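Local coordinates for protein NAD-dependent dehydrogenase (PDB 4Z0P) that reduces glyoxylate and hydroxypyruvate with NADPH as the electron donor, at residues Ala24-Gly29 and Ala292-Val297. Numbering follows the deposited sequence.
Sequences AGAFPG and ALFVHV
F27 lays CE2 over one face of the F294 ring, 3.6 Å above its plane and off-centre over the ring. The two ring planes meet at 55°, with centroids 5.1 Å apart. The edge of the F27 ring meets V297, whose CG1 lies 3.7 Å from F27 CE1, near the ring plane. A26 CB reaches F294 CD2 at 3.7 Å. F294 points its CB from the helix toward the loop. CG lies anti to the carbonyl carbon (chi1 -67°); from there CD2 meets A26 while CG and CD1 lie against F27. The F294 side chain also touches V10 and L12 of strand 8-12 and A22 and L23 of helix 16-23. Cutting F294 back to an alanine is likely to open a gap beside A26 and leave F27 CE2 without the ring face it rests on. Apolar packing carries this buried contact, while the backbone N of F27 hydrogen-bonds E298 OE2, one residue beyond V297. The contact joins the loop between helix 16-23 and strand 32-34 to helix 290-305. This C-terminal helix packs back on the N-terminal parallel sheet, as in D-2-hydroxyacid dehydrogenases, whose substrate-binding domain is completed by the C-terminal part of the chain.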
ATOM      1  N   ALA A  24       8.453   2.034 -32.081  1.00 40.68           N
ATOM      2  CA  ALA A  24       9.860   2.193 -32.481  1.00 45.81           C
ATOM      3  C   ALA A  24      10.690   0.953 -32.170  1.00 39.32           C
ATOM      4  O   ALA A  24      10.865   0.588 -31.008  1.00 45.70           O
ATOM      5  CB  ALA A  24      10.467   3.401 -31.779  1.00 59.38           C
ATOM      6  N   GLY A  25      11.200   0.303 -33.210  1.00 43.71           N
ATOM      7  CA  GLY A  25      11.973  -0.923 -33.039  1.00 43.18           C
ATOM      8  C   GLY A  25      11.163  -2.167 -32.671  1.00 50.74           C
ATOM      9  O   GLY A  25      11.748  -3.217 -32.430  1.00 46.37           O
ATOM     10  N   ALA A  26       9.833  -2.081 -32.645  1.00 40.13           N
ATOM     11  CA  ALA A  26       9.013  -3.254 -32.364  1.00 36.11           C
ATOM     12  C   ALA A  26       8.981  -4.132 -33.611  1.00 36.74           C
ATOM     13  O   ALA A  26       9.078  -3.621 -34.719  1.00 33.79           O
ATOM     14  CB  ALA A  26       7.604  -2.851 -31.978  1.00 39.49           C
ATOM     15  N   PHE A  27       8.861  -5.443 -33.403  1.00 31.26           N
ATOM     16  CA  PHE A  27       8.691  -6.425 -34.483  1.00 33.40           C
ATOM     17  C   PHE A  27       9.708  -6.245 -35.615  1.00 37.73           C
ATOM     18  O   PHE A  27       9.337  -5.963 -36.748  1.00 32.95           O
ATOM     19  CB  PHE A  27       7.259  -6.344 -35.001  1.00 27.32           C
ATOM     20  CG  PHE A  27       6.234  -6.521 -33.921  1.00 25.13           C
ATOM     21  CD1 PHE A  27       6.021  -7.768 -33.358  1.00 30.61           C
ATOM     22  CD2 PHE A  27       5.487  -5.445 -33.469  1.00 30.91           C
ATOM     23  CE1 PHE A  27       5.090  -7.935 -32.341  1.00 27.93           C
ATOM     24  CE2 PHE A  27       4.545  -5.615 -32.459  1.00 28.06           C
ATOM     25  CZ  PHE A  27       4.356  -6.861 -31.898  1.00 26.06           C
ATOM     26  N   PRO A  28      11.003  -6.374 -35.296  1.00 35.52           N
ATOM     27  CA  PRO A  28      12.016  -6.081 -36.310  1.00 37.97           C
ATOM     28  C   PRO A  28      11.847  -6.986 -37.526  1.00 35.03           C
ATOM     29  O   PRO A  28      11.551  -8.170 -37.379  1.00 39.05           O
ATOM     30  CB  PRO A  28      13.347  -6.317 -35.577  1.00 46.61           C
ATOM     31  CG  PRO A  28      13.006  -7.020 -34.316  1.00 46.34           C
ATOM     32  CD  PRO A  28      11.602  -6.657 -33.978  1.00 42.93           C
ATOM     33  N   GLY A  29      11.962  -6.406 -38.711  1.00 34.62           N
ATOM     34  CA  GLY A  29      11.830  -7.157 -39.957  1.00 39.17           C
ATOM     35  C   GLY A  29      10.401  -7.319 -40.464  1.00 39.32           C
ATOM     36  O   GLY A  29      10.206  -7.899 -41.533  1.00 35.73           O
ATOM     37  N   ALA A 292       6.374  -4.150 -23.158  1.00 25.75           N
ATOM     38  CA  ALA A 292       6.375  -5.520 -22.661  1.00 23.60           C
ATOM     39  C   ALA A 292       5.385  -6.403 -23.446  1.00 20.86           C
ATOM     40  O   ALA A 292       5.680  -7.558 -23.735  1.00 24.30           O
ATOM     41  CB  ALA A 292       6.076  -5.550 -21.148  1.00 25.44           C
ATOM     42  N   LEU A 293       4.224  -5.849 -23.779  1.00 22.58           N
ATOM     43  CA  LEU A 293       3.254  -6.514 -24.637  1.00 22.49           C
ATOM     44  C   LEU A 293       3.862  -6.917 -25.971  1.00 24.27           C
ATOM     45  O   LEU A 293       3.743  -8.072 -26.388  1.00 24.28           O
ATOM     46  CB  LEU A 293       2.040  -5.612 -24.853  1.00 21.85           C
ATOM     47  CG  LEU A 293       0.962  -6.171 -25.779  1.00 19.82           C
ATOM     48  CD1 LEU A 293       0.338  -7.455 -25.248  1.00 23.37           C
ATOM     49  CD2 LEU A 293      -0.074  -5.062 -25.983  1.00 24.34           C
ATOM     50  N   PHE A 294       4.555  -5.989 -26.623  1.00 23.29           N
ATOM     51  CA  PHE A 294       5.168  -6.291 -27.912  1.00 23.15           C
ATOM     52  C   PHE A 294       6.313  -7.315 -27.794  1.00 25.69           C
ATOM     53  O   PHE A 294       6.434  -8.186 -28.646  1.00 26.25           O
ATOM     54  CB  PHE A 294       5.657  -5.027 -28.623  1.00 23.28           C
ATOM     55  CG  PHE A 294       4.563  -4.098 -29.075  1.00 25.06           C
ATOM     56  CD1 PHE A 294       3.218  -4.521 -29.224  1.00 25.74           C
ATOM     57  CD2 PHE A 294       4.889  -2.803 -29.441  1.00 27.73           C
ATOM     58  CE1 PHE A 294       2.246  -3.643 -29.674  1.00 26.24           C
ATOM     59  CE2 PHE A 294       3.907  -1.921 -29.895  1.00 32.24           C
ATOM     60  CZ  PHE A 294       2.589  -2.349 -30.003  1.00 27.10           C
ATOM     61  N   VAL A 295       7.092  -7.257 -26.717  1.00 24.55           N
ATOM     62  CA  VAL A 295       8.122  -8.293 -26.488  1.00 24.81           C
ATOM     63  C   VAL A 295       7.472  -9.677 -26.355  1.00 25.58           C
ATOM     64  O   VAL A 295       7.939 -10.665 -26.946  1.00 28.94           O
ATOM     65  CB  VAL A 295       8.985  -7.952 -25.255  1.00 27.78           C
ATOM     66  CG1 VAL A 295       9.837  -9.148 -24.812  1.00 32.81           C
ATOM     67  CG2 VAL A 295       9.862  -6.753 -25.571  1.00 33.10           C
ATOM     68  N   HIS A 296       6.391  -9.734 -25.574  1.00 25.74           N
ATOM     69  CA  HIS A 296       5.600 -10.960 -25.391  1.00 27.24           C
ATOM     70  C   HIS A 296       5.058 -11.497 -26.716  1.00 27.86           C
ATOM     71  O   HIS A 296       5.216 -12.678 -27.011  1.00 26.72           O
ATOM     72  CB  HIS A 296       4.492 -10.706 -24.353  1.00 26.90           C
ATOM     73  CG  HIS A 296       3.228 -11.483 -24.556  1.00 28.12           C
ATOM     74  ND1 HIS A 296       3.031 -12.741 -24.024  1.00 34.56           N
ATOM     75  CD2 HIS A 296       2.060 -11.138 -25.154  1.00 24.18           C
ATOM     76  CE1 HIS A 296       1.804 -13.146 -24.307  1.00 35.77           C
ATOM     77  NE2 HIS A 296       1.200 -12.197 -25.001  1.00 29.62           N
ATOM     78  N   VAL A 297       4.477 -10.613 -27.528  1.00 24.69           N
ATOM     79  CA  VAL A 297       3.946 -11.024 -28.826  1.00 25.08           C
ATOM     80  C   VAL A 297       5.077 -11.524 -29.733  1.00 27.59           C
ATOM     81  O   VAL A 297       4.930 -12.574 -30.383  1.00 28.05           O
ATOM     82  CB  VAL A 297       3.135  -9.907 -29.514  1.00 24.50           C
ATOM     83  CG1 VAL A 297       2.695 -10.324 -30.918  1.00 25.53           C
ATOM     84  CG2 VAL A 297       1.892  -9.567 -28.700  1.00 27.23           C
TER